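Local coordinates for protein endolysin B (Mycobacterium phage D29, PDB 3HC7) that cleaves the ester junction between mycolic acids and the peptidoglycan-linked cell wall of its mycobacterial host, allowing lysis and release of new phage, at residues 39-43 against 55-60; 74-80 against 109-115; 129-133 against 237-243; 186-190 against 200-204. One frame throughout, in Å; residues are numbered along the deposited sequence.

Contact 1: 39-43 against 55-60; sequences IGNYP and KGVAEL
The loop that leaves strand 35-38 of the alpha/beta-hydrolase sheet folds against the side of helix 50-70, with Ile39 meeting Glu59 and Leu60, Tyr42 meeting Gly56, and Pro43 meeting Lys55. Ile39 divides its branches between two helix residues. Its CG2, anti to the backbone N (CG1 at chi1 -60°), lies 3.5 Å from Glu59 CG, while CD1 reaches 3.7 Å from Leu60 CD1, the two side chains crossing at about a right angle. Glu59 runs past Ile39 in the opposite direction. Its chain bends at chi2 (71°), and its CG comes 3.2 Å from Gly40 O, so the aliphatic part of the acid packs on the loop backbone. Together the loop and helix form part of the connection from strand 35-38 to strand 76-81, a beta-alpha-beta crossover that passes strand 5-9. Further along the loop, the bare backbone of Gly56 admits the Tyr42 ring, whose CD1 lies 3.7 Å from Gly56 CA. Tyr42 OH is hydrogen-bonded to His10 O, and its side chain is about 6 Å from that of the active-site Ser82, which places this end of the loop next to the catalytic centre. On the exposed flank, Pro43 CD rests 3.6 Å from Lys55 CD, and the ammonium end of the lysine then leads away from the loop. Asn41 O lies 3.5 Å from Lys55 CB; a water gives a hydrogen bond to Lys55 O and a weak one to Asn41 O.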
loop_
_atom_site.group_PDB
_atom_site.type_symbol
_atom_site.label_atom_id
_atom_site.label_comp_id
_atom_site.label_asym_id
_atom_site.label_seq_id
_atom_site.Cartn_x
_atom_site.Cartn_y
_atom_site.Cartn_z
ATOM N N ILE A 39 -10.194 -6.263 -5.528
ATOM C CA ILE A 39 -10.850 -4.990 -5.248
ATOM C C ILE A 39 -10.886 -4.070 -6.474
ATOM O O ILE A 39 -9.847 -3.625 -6.962
ATOM C CB ILE A 39 -10.168 -4.258 -4.062
ATOM C CG1 ILE A 39 -10.223 -5.121 -2.794
ATOM C CG2 ILE A 39 -10.809 -2.898 -3.827
ATOM C CD1 ILE A 39 -11.605 -5.550 -2.403
ATOM N N GLY A 40 -12.090 -3.784 -6.965
ATOM C CA GLY A 40 -12.268 -2.880 -8.092
ATOM C C GLY A 40 -12.792 -1.516 -7.672
ATOM O O GLY A 40 -12.656 -1.121 -6.509
ATOM N N ASN A 41 -13.404 -0.795 -8.610
ATOM C CA ASN A 41 -13.835 0.578 -8.354
ATOM C C ASN A 41 -12.677 1.397 -7.815
ATOM O O ASN A 41 -12.848 2.222 -6.919
ATOM C CB ASN A 41 -14.977 0.606 -7.341
ATOM C CG ASN A 41 -16.223 -0.069 -7.857
ATOM O OD1 ASN A 41 -16.928 -0.747 -7.109
ATOM N ND2 ASN A 41 -16.504 0.108 -9.145
ATOM N N TYR A 42 -11.498 1.160 -8.373
ATOM C CA TYR A 42 -10.260 1.655 -7.802
ATOM C C TYR A 42 -9.329 2.004 -8.955
ATOM O O TYR A 42 -8.819 1.118 -9.633
ATOM C CB TYR A 42 -9.676 0.563 -6.903
ATOM C CG TYR A 42 -8.207 0.682 -6.602
ATOM C CD1 TYR A 42 -7.695 1.801 -5.962
ATOM C CD2 TYR A 42 -7.330 -0.342 -6.936
ATOM C CE1 TYR A 42 -6.345 1.908 -5.677
ATOM C CE2 TYR A 42 -5.982 -0.248 -6.653
ATOM C CZ TYR A 42 -5.494 0.880 -6.024
ATOM O OH TYR A 42 -4.150 0.984 -5.734
ATOM N N PRO A 43 -9.122 3.308 -9.196
ATOM C CA PRO A 43 -8.421 3.735 -10.411
ATOM C C PRO A 43 -6.952 3.327 -10.427
ATOM O O PRO A 43 -6.351 3.308 -11.497
ATOM C CB PRO A 43 -8.531 5.268 -10.368
ATOM C CG PRO A 43 -9.601 5.578 -9.389
ATOM C CD PRO A 43 -9.584 4.450 -8.389
ATOM N N LYS A 55 -10.919 5.646 -2.890
ATOM C CA LYS A 55 -11.865 4.759 -3.584
ATOM C C LYS A 55 -11.572 3.290 -3.300
ATOM O O LYS A 55 -12.488 2.501 -3.065
ATOM C CB LYS A 55 -11.838 5.010 -5.087
ATOM C CG LYS A 55 -12.288 6.410 -5.464
ATOM C CD LYS A 55 -11.880 6.744 -6.881
ATOM C CE LYS A 55 -12.299 8.152 -7.237
ATOM N NZ LYS A 55 -13.781 8.268 -7.245
ATOM N N GLY A 56 -10.290 2.931 -3.321
ATOM C CA GLY A 56 -9.884 1.569 -3.026
ATOM C C GLY A 56 -10.239 1.198 -1.599
ATOM O O GLY A 56 -10.689 0.081 -1.339
ATOM N N VAL A 57 -10.035 2.133 -0.671
ATOM C CA VAL A 57 -10.376 1.896 0.727
ATOM C C VAL A 57 -11.871 1.640 0.876
ATOM O O VAL A 57 -12.279 0.690 1.531
ATOM C CB VAL A 57 -9.936 3.068 1.645
ATOM C CG1 VAL A 57 -10.680 3.031 3.003
ATOM C CG2 VAL A 57 -8.435 3.024 1.869
ATOM N N ALA A 58 -12.687 2.492 0.271
ATOM C CA ALA A 58 -14.133 2.330 0.366
ATOM C C ALA A 58 -14.555 0.969 -0.180
ATOM O O ALA A 58 -15.386 0.286 0.416
ATOM C CB ALA A 58 -14.846 3.448 -0.361
ATOM N N GLU A 59 -13.976 0.563 -1.303
ATOM C CA GLU A 59 -14.352 -0.718 -1.893
ATOM C C GLU A 59 -13.880 -1.910 -1.060
ATOM O O GLU A 59 -14.582 -2.917 -0.955
ATOM C CB GLU A 59 -13.843 -0.845 -3.323
ATOM C CG GLU A 59 -14.231 -2.172 -3.982
ATOM C CD GLU A 59 -15.715 -2.267 -4.312
ATOM O OE1 GLU A 59 -16.401 -1.222 -4.325
ATOM O OE2 GLU A 59 -16.199 -3.390 -4.570
ATOM N N LEU A 60 -12.698 -1.802 -0.466
ATOM C CA LEU A 60 -12.176 -2.897 0.341
ATOM C C LEU A 60 -13.018 -3.099 1.604
ATOM O O LEU A 60 -13.264 -4.228 2.036
ATOM C CB LEU A 60 -10.708 -2.659 0.704
ATOM C CG LEU A 60 -10.141 -3.737 1.632
ATOM C CD1 LEU A 60 -10.341 -5.117 1.024
ATOM C CD2 LEU A 60 -8.680 -3.483 1.946
HETATM O O HOH W 1 -14.877 3.004 -4.385
#

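Contact 2: 74-80 against 109-115; sequences ADFAMAG and RLKKVIF
Ala74 O is gripped side-on by two nitrogens of Arg109: NH2 at 2.8 Å, in the carbonyl plane and on a lone pair, and NE at 3.0 Å, from above that plane. The bend of the arginine chain at chi3 (72°) turns this edge to the carbonyl, and NH2 also bonds Leu68 O on helix 50-70. Beyond it the backbones of 76-80 and 110-115 run parallel, 3° apart. Phe76 N donates to Arg109 O and Phe76 O accepts from Lys111 N in an almost straight bond. Between the Phe76-Leu110 and Met78-Val113 pairs the second strand has one extra residue, a beta bulge at Lys111-Lys112, and the buried Lys112 N has no partner in the model. Met78 N donates to Lys112 O, and Met78 O receives Ile114 N at 2.7 Å. On the face carrying Phe76, Met78, Leu110 and Val113, Leu110 CD1 sits over the Phe76 ring, 3.8 Å from its centroid, a CH-pi contact; Met78 CE lies 4.2 Å from Val113 CG2. On the other face Ala79 CB packs 4.0 Å from Ile114 CB. Gly80 N closes the ladder on Ile114 O at 2.9 Å. Strand 76-81, helix 83-96 and strand 110-116 make a beta-alpha-beta unit, whose first strand leads through Gly80 into the GxSxG nucleophile elbow of alpha/beta hydrolases, around active-site Ser82.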
loop_
_atom_site.group_PDB
_atom_site.type_symbol
_atom_site.label_atom_id
_atom_site.label_comp_id
_atom_site.label_asym_id
_atom_site.label_seq_id
_atom_site.Cartn_x
_atom_site.Cartn_y
_atom_site.Cartn_z
ATOM N N ALA A 74 -15.971 -17.863 8.109
ATOM C CA ALA A 74 -14.870 -17.630 7.184
ATOM C C ALA A 74 -13.897 -16.618 7.760
ATOM O O ALA A 74 -14.287 -15.501 8.113
ATOM C CB ALA A 74 -15.398 -17.142 5.846
ATOM N N ASP A 75 -12.633 -17.014 7.868
ATOM C CA ASP A 75 -11.584 -16.082 8.252
ATOM C C ASP A 75 -11.163 -15.352 6.989
ATOM O O ASP A 75 -11.677 -15.647 5.910
ATOM C CB ASP A 75 -10.404 -16.824 8.875
ATOM C CG ASP A 75 -10.725 -17.363 10.257
ATOM O OD1 ASP A 75 -11.654 -16.834 10.904
ATOM O OD2 ASP A 75 -10.040 -18.311 10.695
ATOM N N PHE A 76 -10.250 -14.396 7.105
ATOM C CA PHE A 76 -9.795 -13.703 5.894
ATOM C C PHE A 76 -8.353 -13.237 5.951
ATOM O O PHE A 76 -7.713 -13.260 7.006
ATOM C CB PHE A 76 -10.730 -12.541 5.520
ATOM C CG PHE A 76 -10.600 -11.329 6.411
ATOM C CD1 PHE A 76 -10.977 -11.386 7.747
ATOM C CD2 PHE A 76 -10.124 -10.125 5.904
ATOM C CE1 PHE A 76 -10.868 -10.276 8.573
ATOM C CE2 PHE A 76 -10.017 -8.998 6.717
ATOM C CZ PHE A 76 -10.386 -9.076 8.056
ATOM N N ALA A 77 -7.860 -12.817 4.789
ATOM C CA ALA A 77 -6.516 -12.291 4.637
ATOM C C ALA A 77 -6.571 -11.138 3.641
ATOM O O ALA A 77 -7.512 -11.031 2.853
ATOM C CB ALA A 77 -5.575 -13.389 4.141
ATOM N N MET A 78 -5.572 -10.269 3.678
ATOM C CA MET A 78 -5.515 -9.152 2.745
ATOM C C MET A 78 -4.124 -9.031 2.141
ATOM O O MET A 78 -3.125 -9.365 2.782
ATOM C CB MET A 78 -5.891 -7.840 3.442
ATOM C CG MET A 78 -7.323 -7.775 3.968
ATOM S SD MET A 78 -7.703 -6.169 4.707
ATOM C CE MET A 78 -6.502 -6.127 6.033
ATOM N N ALA A 79 -4.066 -8.551 0.904
ATOM C CA ALA A 79 -2.800 -8.395 0.204
ATOM C C ALA A 79 -2.845 -7.181 -0.706
ATOM O O ALA A 79 -3.714 -7.069 -1.573
ATOM C CB ALA A 79 -2.477 -9.648 -0.606
ATOM N N GLY A 80 -1.897 -6.277 -0.510
ATOM C CA GLY A 80 -1.826 -5.070 -1.310
ATOM C C GLY A 80 -0.401 -4.706 -1.665
ATOM O O GLY A 80 0.524 -4.916 -0.879
ATOM N N ARG A 109 -11.085 -12.428 13.166
ATOM C CA ARG A 109 -11.122 -13.330 12.020
ATOM C C ARG A 109 -10.017 -13.062 10.999
ATOM O O ARG A 109 -9.839 -13.834 10.060
ATOM C CB ARG A 109 -12.490 -13.286 11.347
ATOM C CG ARG A 109 -13.579 -13.885 12.203
ATOM C CD ARG A 109 -14.937 -13.428 11.742
ATOM N NE ARG A 109 -15.326 -14.047 10.484
ATOM C CZ ARG A 109 -16.438 -13.738 9.830
ATOM N NH1 ARG A 109 -17.258 -12.813 10.323
ATOM N NH2 ARG A 109 -16.730 -14.345 8.687
ATOM N N LEU A 110 -9.277 -11.977 11.193
ATOM C CA LEU A 110 -8.166 -11.639 10.315
ATOM C C LEU A 110 -6.958 -12.487 10.688
ATOM O O LEU A 110 -6.487 -12.435 11.823
ATOM C CB LEU A 110 -7.823 -10.154 10.434
ATOM C CG LEU A 110 -6.632 -9.651 9.608
ATOM C CD1 LEU A 110 -6.851 -9.891 8.122
ATOM C CD2 LEU A 110 -6.357 -8.171 9.882
ATOM N N LYS A 111 -6.460 -13.268 9.733
ATOM C CA LYS A 111 -5.344 -14.170 10.008
ATOM C C LYS A 111 -4.019 -13.694 9.422
ATOM O O LYS A 111 -2.966 -13.858 10.041
ATOM C CB LYS A 111 -5.655 -15.583 9.509
ATOM C CG LYS A 111 -6.842 -16.236 10.199
ATOM C CD LYS A 111 -6.685 -16.213 11.712
ATOM C CE LYS A 111 -7.850 -16.918 12.393
ATOM N NZ LYS A 111 -7.773 -16.820 13.877
ATOM N N LYS A 112 -4.068 -13.107 8.230
ATOM C CA LYS A 112 -2.845 -12.780 7.513
ATOM C C LYS A 112 -2.991 -11.515 6.689
ATOM O O LYS A 112 -4.003 -11.313 6.022
ATOM C CB LYS A 112 -2.452 -13.928 6.575
ATOM C CG LYS A 112 -2.153 -15.255 7.262
ATOM C CD LYS A 112 -1.961 -16.356 6.238
ATOM C CE LYS A 112 -1.867 -17.721 6.912
ATOM N NZ LYS A 112 -0.476 -18.018 7.343
ATOM N N VAL A 113 -1.963 -10.676 6.718
ATOM C CA VAL A 113 -1.921 -9.508 5.855
ATOM C C VAL A 113 -0.599 -9.476 5.133
ATOM O O VAL A 113 0.442 -9.743 5.734
ATOM C CB VAL A 113 -2.060 -8.202 6.649
ATOM C CG1 VAL A 113 -2.207 -7.033 5.697
ATOM C CG2 VAL A 113 -3.250 -8.278 7.559
ATOM N N ILE A 114 -0.644 -9.146 3.847
ATOM C CA ILE A 114 0.561 -9.024 3.035
ATOM C C ILE A 114 0.677 -7.641 2.418
ATOM O O ILE A 114 -0.255 -7.167 1.764
ATOM C CB ILE A 114 0.574 -10.043 1.884
ATOM C CG1 ILE A 114 0.707 -11.464 2.424
ATOM C CG2 ILE A 114 1.711 -9.730 0.917
ATOM C CD1 ILE A 114 0.405 -12.524 1.403
ATOM N N PHE A 115 1.828 -7.008 2.628
ATOM C CA PHE A 115 2.175 -5.773 1.943
ATOM C C PHE A 115 3.432 -5.972 1.103
ATOM O O PHE A 115 4.397 -6.588 1.561
ATOM C CB PHE A 115 2.462 -4.664 2.953
ATOM C CG PHE A 115 1.336 -4.393 3.908
ATOM C CD1 PHE A 115 0.235 -3.646 3.511
ATOM C CD2 PHE A 115 1.389 -4.864 5.211
ATOM C CE1 PHE A 115 -0.799 -3.377 4.399
ATOM C CE2 PHE A 115 0.362 -4.597 6.101
ATOM C CZ PHE A 115 -0.738 -3.858 5.694
#

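Contact 3: 129-133 against 237-243; sequences DEWIH and KWPHLYN
Asp129 and Asn243 meet because CG of the aspartate stands between its own N and carbonyl carbon (chi1 62°), turning OD2 to Asn243 N at 2.8 Å, while the asparagine side chain swings anti to its N (chi1 169°) toward the 129-133 backbone. The contact joins loop 129-133 to the loop of this alpha/beta hydrolase that carries the active-site His240, which sits in a type I turn from Trp238 to Leu241. Asn243 ND2 bonds Asp129 O at 2.9 Å, nearly end-on to the carbonyl, and more distantly Glu130 O, from above that carbonyl's plane; its OD1 caps Tyr245 N at the approach to helix 245-251. Asp129 OD1 is held by His163 NE2, and Tyr242 OH bonds both His163 N and the probable catalytic acid Asp166. Trp131 lies between Ile132 CG1 on one face and Asn243 on the other, its N and CB both over the ring, CB in a CH-pi contact with the five-membered ring; CZ3 is 3.2 Å from Leu241 O at the ring edge. The His133 ring receives Pro239 CA over one face, 3.7 Å from its centroid, and its NE2 gives a nearly straight (170°) hydrogen bond of 3.0 Å to Lys237 O, the oxygen lying in the ring plane.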
loop_
_atom_site.group_PDB
_atom_site.type_symbol
_atom_site.label_atom_id
_atom_site.label_comp_id
_atom_site.label_asym_id
_atom_site.label_seq_id
_atom_site.Cartn_x
_atom_site.Cartn_y
_atom_site.Cartn_z
ATOM N N ASP A 129 11.862 -11.083 0.168
ATOM C CA ASP A 129 11.119 -11.831 -0.843
ATOM C C ASP A 129 12.011 -12.853 -1.549
ATOM O O ASP A 129 11.704 -13.310 -2.651
ATOM C CB ASP A 129 10.441 -10.898 -1.852
ATOM C CG ASP A 129 11.431 -10.056 -2.637
ATOM O OD1 ASP A 129 12.542 -9.812 -2.134
ATOM O OD2 ASP A 129 11.090 -9.631 -3.757
ATOM N N GLU A 130 13.113 -13.214 -0.898
ATOM C CA GLU A 130 13.956 -14.310 -1.356
ATOM C C GLU A 130 14.227 -14.168 -2.844
ATOM O O GLU A 130 13.831 -15.010 -3.648
ATOM C CB GLU A 130 13.288 -15.657 -1.050
ATOM C CG GLU A 130 13.002 -15.878 0.432
ATOM C CD GLU A 130 12.151 -17.109 0.703
ATOM O OE1 GLU A 130 12.176 -18.058 -0.112
ATOM O OE2 GLU A 130 11.454 -17.127 1.742
ATOM N N TRP A 131 14.912 -13.091 -3.202
ATOM C CA TRP A 131 15.084 -12.729 -4.597
ATOM C C TRP A 131 16.393 -11.966 -4.748
ATOM O O TRP A 131 17.311 -12.138 -3.949
ATOM C CB TRP A 131 13.886 -11.893 -5.054
ATOM C CG TRP A 131 13.808 -11.641 -6.525
ATOM C CD1 TRP A 131 14.083 -12.524 -7.528
ATOM C CD2 TRP A 131 13.391 -10.426 -7.162
ATOM N NE1 TRP A 131 13.881 -11.927 -8.751
ATOM C CE2 TRP A 131 13.455 -10.640 -8.552
ATOM C CE3 TRP A 131 12.976 -9.175 -6.688
ATOM C CZ2 TRP A 131 13.119 -9.647 -9.476
ATOM C CZ3 TRP A 131 12.644 -8.191 -7.604
ATOM C CH2 TRP A 131 12.717 -8.432 -8.983
ATOM N N ILE A 132 16.476 -11.112 -5.761
ATOM C CA ILE A 132 17.740 -10.472 -6.100
ATOM C C ILE A 132 17.964 -9.147 -5.371
ATOM O O ILE A 132 18.978 -8.477 -5.582
ATOM C CB ILE A 132 17.867 -10.261 -7.625
ATOM C CG1 ILE A 132 16.864 -9.219 -8.121
ATOM C CG2 ILE A 132 17.674 -11.583 -8.357
ATOM C CD1 ILE A 132 16.985 -8.922 -9.610
ATOM N N HIS A 133 17.025 -8.781 -4.506
ATOM C CA HIS A 133 17.128 -7.523 -3.773
ATOM C C HIS A 133 17.218 -7.701 -2.260
ATOM O O HIS A 133 16.527 -8.541 -1.682
ATOM C CB HIS A 133 15.971 -6.588 -4.142
ATOM C CG HIS A 133 16.136 -5.933 -5.475
ATOM N ND1 HIS A 133 16.999 -4.877 -5.682
ATOM C CD2 HIS A 133 15.565 -6.191 -6.676
ATOM C CE1 HIS A 133 16.951 -4.513 -6.950
ATOM N NE2 HIS A 133 16.087 -5.293 -7.576
ATOM N N LYS A 237 13.445 -6.453 -13.115
ATOM C CA LYS A 237 14.378 -6.641 -12.009
ATOM C C LYS A 237 14.651 -5.359 -11.207
ATOM O O LYS A 237 15.689 -5.235 -10.562
ATOM C CB LYS A 237 15.680 -7.264 -12.518
ATOM C CG LYS A 237 15.453 -8.545 -13.311
ATOM C CD LYS A 237 16.711 -9.379 -13.442
ATOM C CE LYS A 237 16.459 -10.621 -14.288
ATOM N NZ LYS A 237 16.062 -10.266 -15.680
ATOM N N TRP A 238 13.711 -4.420 -11.246
ATOM C CA TRP A 238 13.813 -3.197 -10.456
ATOM C C TRP A 238 13.510 -3.455 -8.974
ATOM O O TRP A 238 12.867 -4.448 -8.632
ATOM C CB TRP A 238 12.872 -2.133 -11.020
ATOM C CG TRP A 238 13.308 -1.626 -12.356
ATOM C CD1 TRP A 238 13.476 -2.356 -13.501
ATOM C CD2 TRP A 238 13.631 -0.271 -12.695
ATOM N NE1 TRP A 238 13.890 -1.535 -14.528
ATOM C CE2 TRP A 238 13.992 -0.252 -14.056
ATOM C CE3 TRP A 238 13.657 0.926 -11.972
ATOM C CZ2 TRP A 238 14.366 0.916 -14.711
ATOM C CZ3 TRP A 238 14.027 2.085 -12.624
ATOM C CH2 TRP A 238 14.376 2.072 -13.979
ATOM N N PRO A 239 13.981 -2.558 -8.089
ATOM C CA PRO A 239 13.789 -2.679 -6.636
ATOM C C PRO A 239 12.339 -2.480 -6.170
ATOM O O PRO A 239 11.970 -2.957 -5.092
ATOM C CB PRO A 239 14.673 -1.552 -6.082
ATOM C CG PRO A 239 14.778 -0.575 -7.221
ATOM C CD PRO A 239 14.913 -1.463 -8.414
ATOM N N HIS A 240 11.531 -1.778 -6.959
ATOM C CA HIS A 240 10.138 -1.552 -6.584
ATOM C C HIS A 240 9.269 -2.753 -6.957
ATOM O O HIS A 240 8.060 -2.734 -6.751
ATOM C CB HIS A 240 9.597 -0.285 -7.254
ATOM C CG HIS A 240 9.663 -0.329 -8.749
ATOM N ND1 HIS A 240 8.542 -0.445 -9.541
ATOM C CD2 HIS A 240 10.719 -0.295 -9.595
ATOM C CE1 HIS A 240 8.902 -0.466 -10.812
ATOM N NE2 HIS A 240 10.218 -0.379 -10.872
ATOM N N LEU A 241 9.899 -3.781 -7.523
ATOM C CA LEU A 241 9.214 -5.010 -7.916
ATOM C C LEU A 241 9.577 -6.110 -6.925
ATOM O O LEU A 241 10.616 -6.038 -6.267
ATOM C CB LEU A 241 9.622 -5.429 -9.340
ATOM C CG LEU A 241 9.498 -4.377 -10.446
ATOM C CD1 LEU A 241 9.964 -4.938 -11.784
ATOM C CD2 LEU A 241 8.073 -3.854 -10.547
ATOM N N TYR A 242 8.730 -7.130 -6.820
ATOM C CA TYR A 242 8.943 -8.193 -5.838
ATOM C C TYR A 242 8.668 -9.590 -6.377
ATOM O O TYR A 242 7.814 -9.782 -7.238
ATOM C CB TYR A 242 8.088 -7.943 -4.580
ATOM C CG TYR A 242 8.531 -6.727 -3.799
ATOM C CD1 TYR A 242 9.375 -6.854 -2.705
ATOM C CD2 TYR A 242 8.131 -5.450 -4.176
ATOM C CE1 TYR A 242 9.796 -5.751 -2.000
ATOM C CE2 TYR A 242 8.547 -4.337 -3.477
ATOM C CZ TYR A 242 9.381 -4.495 -2.392
ATOM O OH TYR A 242 9.800 -3.392 -1.690
ATOM N N ASN A 243 9.414 -10.561 -5.857
ATOM C CA ASN A 243 9.098 -11.969 -6.032
ATOM C C ASN A 243 7.961 -12.350 -5.078
ATOM O O ASN A 243 8.069 -12.147 -3.869
ATOM C CB ASN A 243 10.338 -12.811 -5.739
ATOM C CG ASN A 243 10.032 -14.296 -5.647
ATOM O OD1 ASN A 243 9.129 -14.799 -6.312
ATOM N ND2 ASN A 243 10.791 -15.005 -4.818
#

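Contact 4: 186-190 against 200-204; sequences IVMKA and VVAQL
Ile186 and Ala190 form the close-packed part of this contact, fitting against Val200, Gln203 and Leu204, whereas Lys189 trails off along an exposed flank. Ala190 CB meets Val200 CG2 at 3.6 Å. Ile186 uses all its branches: CG2 is 4.1 Å from Val200 CG1, CG1 lies 3.8 Å from Gln203 CB, and CD1 points on to Leu204 CD2 at 4.2 Å. Helices 179-189 and 200-207, consecutive in the chain, thus pack against each other across their connecting loop, backed by helix 212-230 through Val187, Val200 and Leu204. Gln203 marks the passage to the looser side. Its first torsion (chi1 -65°) sets CG anti to the carbonyl carbon and the chain then extends across Ile186, running opposite to it, with OE1 3.7 Å from Ile186 CG1. NE2 lies over Ala190, 3.5 Å from its CA, but makes its hydrogen bond to Asp198 O; no hydrogen bond spans the two segments. Lys189 barely takes part: its carbonyl carbon C is 4.2 Å from Gln203 NE2, its side chain comes no nearer than CB, 4.4 Å from Gln203 OE1, and its NZ forms a long, weak ion pair with Glu145.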
loop_
_atom_site.group_PDB
_atom_site.type_symbol
_atom_site.label_atom_id
_atom_site.label_comp_id
_atom_site.label_asym_id
_atom_site.label_seq_id
_atom_site.Cartn_x
_atom_site.Cartn_y
_atom_site.Cartn_z
ATOM N N ILE A 186 3.891 15.100 -0.206
ATOM C CA ILE A 186 2.880 16.013 -0.713
ATOM C C ILE A 186 2.182 15.435 -1.948
ATOM O O ILE A 186 0.947 15.426 -2.033
ATOM C CB ILE A 186 3.492 17.383 -1.018
ATOM C CG1 ILE A 186 3.657 18.149 0.298
ATOM C CG2 ILE A 186 2.621 18.157 -2.004
ATOM C CD1 ILE A 186 4.504 19.380 0.190
ATOM N N VAL A 187 2.983 14.948 -2.892
ATOM C CA VAL A 187 2.467 14.367 -4.131
ATOM C C VAL A 187 1.525 13.187 -3.863
ATOM O O VAL A 187 0.435 13.081 -4.439
ATOM C CB VAL A 187 3.631 13.946 -5.068
ATOM C CG1 VAL A 187 3.155 12.984 -6.126
ATOM C CG2 VAL A 187 4.217 15.165 -5.717
ATOM N N MET A 188 1.930 12.311 -2.963
ATOM C CA MET A 188 1.098 11.164 -2.628
ATOM C C MET A 188 -0.227 11.508 -1.925
ATOM O O MET A 188 -1.218 10.794 -2.096
ATOM C CB MET A 188 1.893 10.162 -1.813
ATOM C CG MET A 188 2.937 9.423 -2.626
ATOM S SD MET A 188 3.905 8.336 -1.573
ATOM C CE MET A 188 2.628 7.721 -0.492
ATOM N N LYS A 189 -0.253 12.594 -1.150
ATOM C CA LYS A 189 -1.464 12.974 -0.401
ATOM C C LYS A 189 -2.380 13.986 -1.102
ATOM O O LYS A 189 -3.503 14.226 -0.659
ATOM C CB LYS A 189 -1.068 13.540 0.967
ATOM C CG LYS A 189 -0.335 12.552 1.850
ATOM C CD LYS A 189 0.489 13.272 2.899
ATOM C CE LYS A 189 -0.370 14.131 3.815
ATOM N NZ LYS A 189 0.461 14.748 4.892
ATOM N N ALA A 190 -1.902 14.593 -2.185
ATOM C CA ALA A 190 -2.604 15.714 -2.797
ATOM C C ALA A 190 -3.900 15.295 -3.490
ATOM O O ALA A 190 -4.000 14.182 -4.004
ATOM C CB ALA A 190 -1.685 16.423 -3.798
ATOM N N VAL A 200 -1.304 20.222 -4.377
ATOM C CA VAL A 200 0.149 20.304 -4.295
ATOM C C VAL A 200 0.555 21.740 -3.972
ATOM O O VAL A 200 1.387 21.967 -3.088
ATOM C CB VAL A 200 0.829 19.837 -5.592
ATOM C CG1 VAL A 200 2.332 20.183 -5.577
ATOM C CG2 VAL A 200 0.612 18.336 -5.790
ATOM N N VAL A 201 -0.038 22.704 -4.674
ATOM C CA VAL A 201 0.360 24.105 -4.514
ATOM C C VAL A 201 0.041 24.654 -3.115
ATOM O O VAL A 201 0.840 25.388 -2.531
ATOM C CB VAL A 201 -0.245 25.017 -5.603
ATOM C CG1 VAL A 201 -0.100 26.486 -5.221
ATOM C CG2 VAL A 201 0.412 24.756 -6.953
ATOM N N ALA A 202 -1.119 24.292 -2.576
ATOM C CA ALA A 202 -1.481 24.706 -1.216
ATOM C C ALA A 202 -0.481 24.132 -0.216
ATOM O O ALA A 202 0.005 24.830 0.674
ATOM C CB ALA A 202 -2.878 24.242 -0.876
ATOM N N GLN A 203 -0.179 22.849 -0.375
ATOM C CA GLN A 203 0.785 22.176 0.478
ATOM C C GLN A 203 2.196 22.740 0.355
ATOM O O GLN A 203 2.920 22.819 1.354
ATOM C CB GLN A 203 0.768 20.668 0.224
ATOM C CG GLN A 203 -0.561 20.006 0.601
ATOM C CD GLN A 203 -0.521 18.490 0.476
ATOM O OE1 GLN A 203 0.114 17.803 1.276
ATOM N NE2 GLN A 203 -1.213 17.964 -0.526
ATOM N N LEU A 204 2.592 23.132 -0.858
ATOM C CA LEU A 204 3.911 23.718 -1.052
ATOM C C LEU A 204 4.037 25.008 -0.253
ATOM O O LEU A 204 5.083 25.293 0.333
ATOM C CB LEU A 204 4.198 23.975 -2.540
ATOM C CG LEU A 204 4.521 22.729 -3.374
ATOM C CD1 LEU A 204 4.757 23.107 -4.843
ATOM C CD2 LEU A 204 5.735 22.006 -2.788
#

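Overall arrangement
Contact 2 lies within the parallel sheet and contact 1 in the helix layer beside it; their centres are 16 Å apart and they touch where Leu60 CD2 of helix 50-70 meets Met78 SD at 4.0 Å. Contact 2 leads to the nucleophile Ser82, and Tyr42 of contact 1 comes within about 6 Å of that serine's side chain. Contact 3 supplies His240 and, through Tyr242, reaches Asp166; its nearest atoms are about 7 Å from contact 2. Three contacts thus border one catalytic site. Contact 4 belongs to the helical region away from it, 31 Å from contact 2 between centres, yet in sequence it is nested within the loop closed by contact 3.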